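PDB 6B9R: hydroxyethylphosphonate dioxygenase from Streptomyces albus, which catalyses the iron-dependent, oxygen-using cleavage of 2-hydroxyethylphosphonate, its bound substrate, probably to hydroxymethylphosphonate as in related HEPD enzymes. Local coordinates for residues P235-R249 against L289-T301. Sequence-based numbering, arbitrary orientation.
Sequences PGDHGAMLRSVMAAR and LGVSVRELLVPHT
Helix 238-249 and the 289-301 segment run antiparallel: the nearest CA pairs progress from Gly236-His300 through Met241-Leu296 to Arg249-Leu289. The contact joins helix 238-249, consistent with the opening helix of a Cro/C1-type helix-turn-helix domain, to the chain leaving helix 279-288. Gly290, with positive phi, forms a Schellman motif after that helix, and the carbonyls of Leu289 and Gly290 accept from Arg249. All three of its bonds to them are weak by angle: NE and NH2 both reach Leu289 O, NE at 2.8 Å, while Gly290 O lies at the guanidinium edge, 3.3 Å from NH2. A bend at chi2 (-63°) carries the arginine chain past Leu289 and brings NE to the carbonyl; NH2 also donates to Pro340 O of the second subunit, so the helix end takes part in the subunit interface. With an alanine here, these three carbonyls would probably be left without their shared donor. Between the two ends, apolar side chains fill the middle. Val245 divides its branches, CG1 meeting Leu289 CD1 and CG2 meeting Leu296 CD2, each at 4.0 Å, and Leu242 CD1 meets the same Leu289 CD1; Leu256 of helix 253-260 also touches Leu289. Met241, bent at chi2 and chi3, lays CB against Val298 CG2 at 3.5 Å and passes its sulfur beside Glu295 O. The His238 ring has Val298 over one face and Leu296 O at its edge, and ND1 donates to Pro274 O and, weakly, to Gly236 O, which helps to hold the ring's rotation. A water donates to both His238 O and Leu296 O, bridging the backbones. Beyond it, Gly236 N makes a weak bond to Pro299 O (3.0 Å), and Gly236 CA sits over the His300 ring in a CH-pi contact, 4.1 Å from the centroid.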
loop_
_atom_site.group_PDB
_atom_site.type_symbol
_atom_site.label_atom_id
_atom_site.label_comp_id
_atom_site.label_asym_id
_atom_site.label_seq_id
_atom_site.Cartn_x
_atom_site.Cartn_y
_atom_site.Cartn_z
ATOM N N PRO A 235 3.503 1.766 -17.993
ATOM C CA PRO A 235 2.620 2.937 -17.952
ATOM C C PRO A 235 1.986 3.197 -19.312
ATOM O O PRO A 235 2.607 2.997 -20.357
ATOM C CB PRO A 235 3.563 4.069 -17.533
ATOM C CG PRO A 235 4.621 3.378 -16.715
ATOM C CD PRO A 235 4.822 2.044 -17.392
ATOM N N GLY A 236 0.716 3.603 -19.290
ATOM C CA GLY A 236 -0.015 3.910 -20.498
ATOM C C GLY A 236 -0.562 2.730 -21.272
ATOM O O GLY A 236 -1.285 2.942 -22.254
ATOM N N ASP A 237 -0.256 1.491 -20.880
ATOM C CA ASP A 237 -0.720 0.324 -21.636
ATOM C C ASP A 237 -2.070 -0.128 -21.089
ATOM O O ASP A 237 -2.155 -0.978 -20.194
ATOM C CB ASP A 237 0.302 -0.805 -21.583
ATOM C CG ASP A 237 0.032 -1.881 -22.619
ATOM O OD1 ASP A 237 -1.107 -1.965 -23.129
ATOM O OD2 ASP A 237 0.964 -2.644 -22.935
ATOM N N HIS A 238 -3.140 0.409 -21.679
ATOM C CA HIS A 238 -4.482 0.085 -21.210
ATOM C C HIS A 238 -4.894 -1.328 -21.587
ATOM O O HIS A 238 -5.640 -1.968 -20.841
ATOM C CB HIS A 238 -5.482 1.099 -21.764
ATOM C CG HIS A 238 -5.330 2.458 -21.165
ATOM N ND1 HIS A 238 -4.443 3.392 -21.658
ATOM C CD2 HIS A 238 -5.915 3.025 -20.082
ATOM C CE1 HIS A 238 -4.499 4.482 -20.912
ATOM N NE2 HIS A 238 -5.385 4.288 -19.952
ATOM N N GLY A 239 -4.448 -1.823 -22.742
ATOM C CA GLY A 239 -4.766 -3.194 -23.107
ATOM C C GLY A 239 -4.227 -4.199 -22.107
ATOM O O GLY A 239 -4.887 -5.193 -21.795
ATOM N N ALA A 240 -3.021 -3.950 -21.583
ATOM C CA ALA A 240 -2.438 -4.857 -20.597
ATOM C C ALA A 240 -3.230 -4.842 -19.297
ATOM O O ALA A 240 -3.428 -5.890 -18.668
ATOM C CB ALA A 240 -0.981 -4.479 -20.325
ATOM N N MET A 241 -3.659 -3.653 -18.877
ATOM C CA MET A 241 -4.523 -3.494 -17.715
ATOM C C MET A 241 -5.823 -4.270 -17.893
ATOM O O MET A 241 -6.256 -4.996 -16.992
ATOM C CB MET A 241 -4.794 -2.004 -17.512
ATOM C CG MET A 241 -5.546 -1.605 -16.260
ATOM S SD MET A 241 -4.491 -1.735 -14.812
ATOM C CE MET A 241 -5.158 -3.261 -14.208
ATOM N N LEU A 242 -6.467 -4.123 -19.056
ATOM C CA LEU A 242 -7.681 -4.884 -19.328
ATOM C C LEU A 242 -7.411 -6.384 -19.286
ATOM O O LEU A 242 -8.150 -7.138 -18.640
ATOM C CB LEU A 242 -8.260 -4.475 -20.681
ATOM C CG LEU A 242 -9.501 -5.248 -21.130
ATOM C CD1 LEU A 242 -10.659 -5.025 -20.150
ATOM C CD2 LEU A 242 -9.902 -4.839 -22.547
ATOM N N ARG A 243 -6.343 -6.843 -19.952
ATOM C CA ARG A 243 -6.014 -8.271 -19.881
ATOM C C ARG A 243 -5.793 -8.715 -18.437
ATOM O O ARG A 243 -6.194 -9.820 -18.041
ATOM C CB ARG A 243 -4.767 -8.589 -20.715
ATOM C CG ARG A 243 -4.946 -8.434 -22.233
ATOM C CD ARG A 243 -3.801 -9.077 -22.996
ATOM N NE ARG A 243 -2.479 -8.725 -22.471
ATOM C CZ ARG A 243 -1.772 -7.663 -22.863
ATOM N NH1 ARG A 243 -2.263 -6.829 -23.771
ATOM N NH2 ARG A 243 -0.575 -7.428 -22.347
ATOM N N SER A 244 -5.154 -7.866 -17.635
ATOM C CA SER A 244 -4.859 -8.249 -16.259
ATOM C C SER A 244 -6.133 -8.400 -15.430
ATOM O O SER A 244 -6.247 -9.334 -14.616
ATOM C CB SER A 244 -3.913 -7.224 -15.627
ATOM O OG SER A 244 -3.567 -7.607 -14.306
ATOM N N VAL A 245 -7.100 -7.497 -15.608
ATOM C CA VAL A 245 -8.349 -7.607 -14.857
ATOM C C VAL A 245 -9.162 -8.793 -15.357
ATOM O O VAL A 245 -9.804 -9.498 -14.568
ATOM C CB VAL A 245 -9.143 -6.286 -14.926
ATOM C CG1 VAL A 245 -10.440 -6.394 -14.129
ATOM C CG2 VAL A 245 -8.294 -5.140 -14.374
ATOM N N MET A 246 -9.137 -9.049 -16.667
ATOM C CA MET A 246 -9.811 -10.236 -17.186
ATOM C C MET A 246 -9.229 -11.505 -16.575
ATOM O O MET A 246 -9.969 -12.396 -16.151
ATOM C CB MET A 246 -9.724 -10.278 -18.710
ATOM C CG MET A 246 -10.553 -9.209 -19.400
ATOM S SD MET A 246 -10.314 -9.236 -21.191
ATOM C CE MET A 246 -11.034 -10.826 -21.599
ATOM N N ALA A 247 -7.897 -11.601 -16.518
ATOM C CA ALA A 247 -7.277 -12.765 -15.891
ATOM C C ALA A 247 -7.639 -12.858 -14.410
ATOM O O ALA A 247 -7.824 -13.961 -13.879
ATOM C CB ALA A 247 -5.761 -12.720 -16.076
ATOM N N ALA A 248 -7.749 -11.716 -13.726
ATOM C CA ALA A 248 -8.074 -11.740 -12.298
ATOM C C ALA A 248 -9.487 -12.248 -12.050
ATOM O O ALA A 248 -9.753 -12.848 -11.007
ATOM C CB ALA A 248 -7.912 -10.343 -11.694
ATOM N N ARG A 249 -10.405 -11.994 -12.984
ATOM C CA ARG A 249 -11.771 -12.485 -12.924
ATOM C C ARG A 249 -11.943 -13.860 -13.560
ATOM O O ARG A 249 -13.008 -14.465 -13.398
ATOM C CB ARG A 249 -12.708 -11.502 -13.630
ATOM C CG ARG A 249 -12.903 -10.199 -12.885
ATOM C CD ARG A 249 -13.568 -10.412 -11.530
ATOM N NE ARG A 249 -13.830 -9.114 -10.936
ATOM C CZ ARG A 249 -13.020 -8.498 -10.087
ATOM N NH1 ARG A 249 -11.917 -9.096 -9.659
ATOM N NH2 ARG A 249 -13.337 -7.285 -9.651
ATOM N N LEU A 289 -16.775 -6.259 -15.205
ATOM C CA LEU A 289 -15.645 -6.783 -14.445
ATOM C C LEU A 289 -15.734 -6.476 -12.958
ATOM O O LEU A 289 -14.798 -6.793 -12.210
ATOM C CB LEU A 289 -14.335 -6.221 -15.014
ATOM C CG LEU A 289 -14.001 -6.728 -16.424
ATOM C CD1 LEU A 289 -12.977 -5.829 -17.138
ATOM C CD2 LEU A 289 -13.524 -8.181 -16.389
ATOM N N GLY A 290 -16.824 -5.868 -12.507
ATOM C CA GLY A 290 -16.963 -5.598 -11.086
ATOM C C GLY A 290 -15.945 -4.624 -10.540
ATOM O O GLY A 290 -15.514 -4.764 -9.391
ATOM N N VAL A 291 -15.530 -3.640 -11.336
ATOM C CA VAL A 291 -14.574 -2.649 -10.871
ATOM C C VAL A 291 -15.050 -1.264 -11.286
ATOM O O VAL A 291 -15.896 -1.103 -12.168
ATOM C CB VAL A 291 -13.150 -2.913 -11.411
ATOM C CG1 VAL A 291 -12.705 -4.343 -11.090
ATOM C CG2 VAL A 291 -13.104 -2.655 -12.919
ATOM N N SER A 292 -14.505 -0.260 -10.615
ATOM C CA SER A 292 -14.678 1.111 -11.067
ATOM C C SER A 292 -13.845 1.352 -12.318
ATOM O O SER A 292 -12.793 0.739 -12.514
ATOM C CB SER A 292 -14.258 2.093 -9.969
ATOM O OG SER A 292 -14.109 3.408 -10.485
ATOM N N VAL A 293 -14.328 2.260 -13.171
ATOM C CA VAL A 293 -13.548 2.687 -14.332
ATOM C C VAL A 293 -12.133 3.054 -13.913
ATOM O O VAL A 293 -11.179 2.872 -14.676
ATOM C CB VAL A 293 -14.258 3.861 -15.044
ATOM C CG1 VAL A 293 -13.359 4.473 -16.111
ATOM C CG2 VAL A 293 -15.572 3.402 -15.651
ATOM N N ARG A 294 -11.974 3.538 -12.678
ATOM C CA ARG A 294 -10.657 3.865 -12.141
ATOM C C ARG A 294 -9.650 2.744 -12.378
ATOM O O ARG A 294 -8.488 3.000 -12.711
ATOM C CB ARG A 294 -10.789 4.173 -10.645
ATOM C CG ARG A 294 -9.502 4.584 -9.953
ATOM C CD ARG A 294 -9.709 4.923 -8.468
ATOM N NE ARG A 294 -8.410 5.141 -7.830
ATOM C CZ ARG A 294 -7.919 6.333 -7.486
ATOM N NH1 ARG A 294 -6.711 6.414 -6.946
ATOM N NH2 ARG A 294 -8.636 7.442 -7.654
ATOM N N GLU A 295 -10.081 1.487 -12.235
ATOM C CA GLU A 295 -9.142 0.375 -12.277
ATOM C C GLU A 295 -8.726 -0.031 -13.684
ATOM O O GLU A 295 -7.780 -0.817 -13.815
ATOM C CB GLU A 295 -9.737 -0.839 -11.543
ATOM C CG GLU A 295 -9.981 -0.547 -10.076
ATOM C CD GLU A 295 -8.679 -0.296 -9.309
ATOM O OE1 GLU A 295 -7.621 -0.824 -9.718
ATOM O OE2 GLU A 295 -8.716 0.425 -8.291
ATOM N N LEU A 296 -9.391 0.470 -14.732
ATOM C CA LEU A 296 -9.000 0.180 -16.109
ATOM C C LEU A 296 -8.153 1.286 -16.723
ATOM O O LEU A 296 -7.721 1.153 -17.874
ATOM C CB LEU A 296 -10.239 -0.059 -16.974
ATOM C CG LEU A 296 -11.145 -1.231 -16.570
ATOM C CD1 LEU A 296 -12.344 -1.319 -17.536
ATOM C CD2 LEU A 296 -10.396 -2.549 -16.553
ATOM N N LEU A 297 -7.913 2.371 -15.988
ATOM C CA LEU A 297 -7.101 3.488 -16.453
ATOM C C LEU A 297 -5.677 3.334 -15.935
ATOM O O LEU A 297 -5.465 2.905 -14.800
ATOM C CB LEU A 297 -7.685 4.819 -15.983
ATOM C CG LEU A 297 -9.043 5.208 -16.569
ATOM C CD1 LEU A 297 -9.423 6.596 -16.071
ATOM C CD2 LEU A 297 -8.977 5.187 -18.094
ATOM N N VAL A 298 -4.704 3.677 -16.773
ATOM C CA VAL A 298 -3.290 3.517 -16.460
ATOM C C VAL A 298 -2.644 4.891 -16.547
ATOM O O VAL A 298 -2.848 5.595 -17.536
ATOM C CB VAL A 298 -2.585 2.533 -17.413
ATOM C CG1 VAL A 298 -1.160 2.263 -16.948
ATOM C CG2 VAL A 298 -3.368 1.235 -17.516
ATOM N N PRO A 299 -1.870 5.316 -15.559
ATOM C CA PRO A 299 -1.225 6.622 -15.666
ATOM C C PRO A 299 -0.166 6.600 -16.748
ATOM O O PRO A 299 0.433 5.564 -17.044
ATOM C CB PRO A 299 -0.606 6.831 -14.281
ATOM C CG PRO A 299 -0.340 5.453 -13.807
ATOM C CD PRO A 299 -1.501 4.632 -14.312
ATOM N N HIS A 300 0.010 7.754 -17.377
ATOM C CA HIS A 300 1.142 7.974 -18.253
ATOM C C HIS A 300 2.262 8.601 -17.444
ATOM O O HIS A 300 2.061 9.080 -16.325
ATOM C CB HIS A 300 0.752 8.872 -19.423
ATOM C CG HIS A 300 -0.311 8.287 -20.300
ATOM N ND1 HIS A 300 -0.023 7.568 -21.441
ATOM C CD2 HIS A 300 -1.661 8.310 -20.201
ATOM C CE1 HIS A 300 -1.149 7.178 -22.009
ATOM N NE2 HIS A 300 -2.158 7.616 -21.278
ATOM N N THR A 301 3.457 8.554 -17.994
ATOM C CA THR A 301 4.576 9.250 -17.391
ATOM C C THR A 301 5.019 10.367 -18.330
ATOM O O THR A 301 4.748 10.331 -19.532
ATOM C CB THR A 301 5.720 8.279 -17.100
ATOM O OG1 THR A 301 6.699 8.924 -16.277
ATOM C CG2 THR A 301 6.356 7.797 -18.408
HETATM O O HOH W 1 -8.131 -0.645 -19.866
#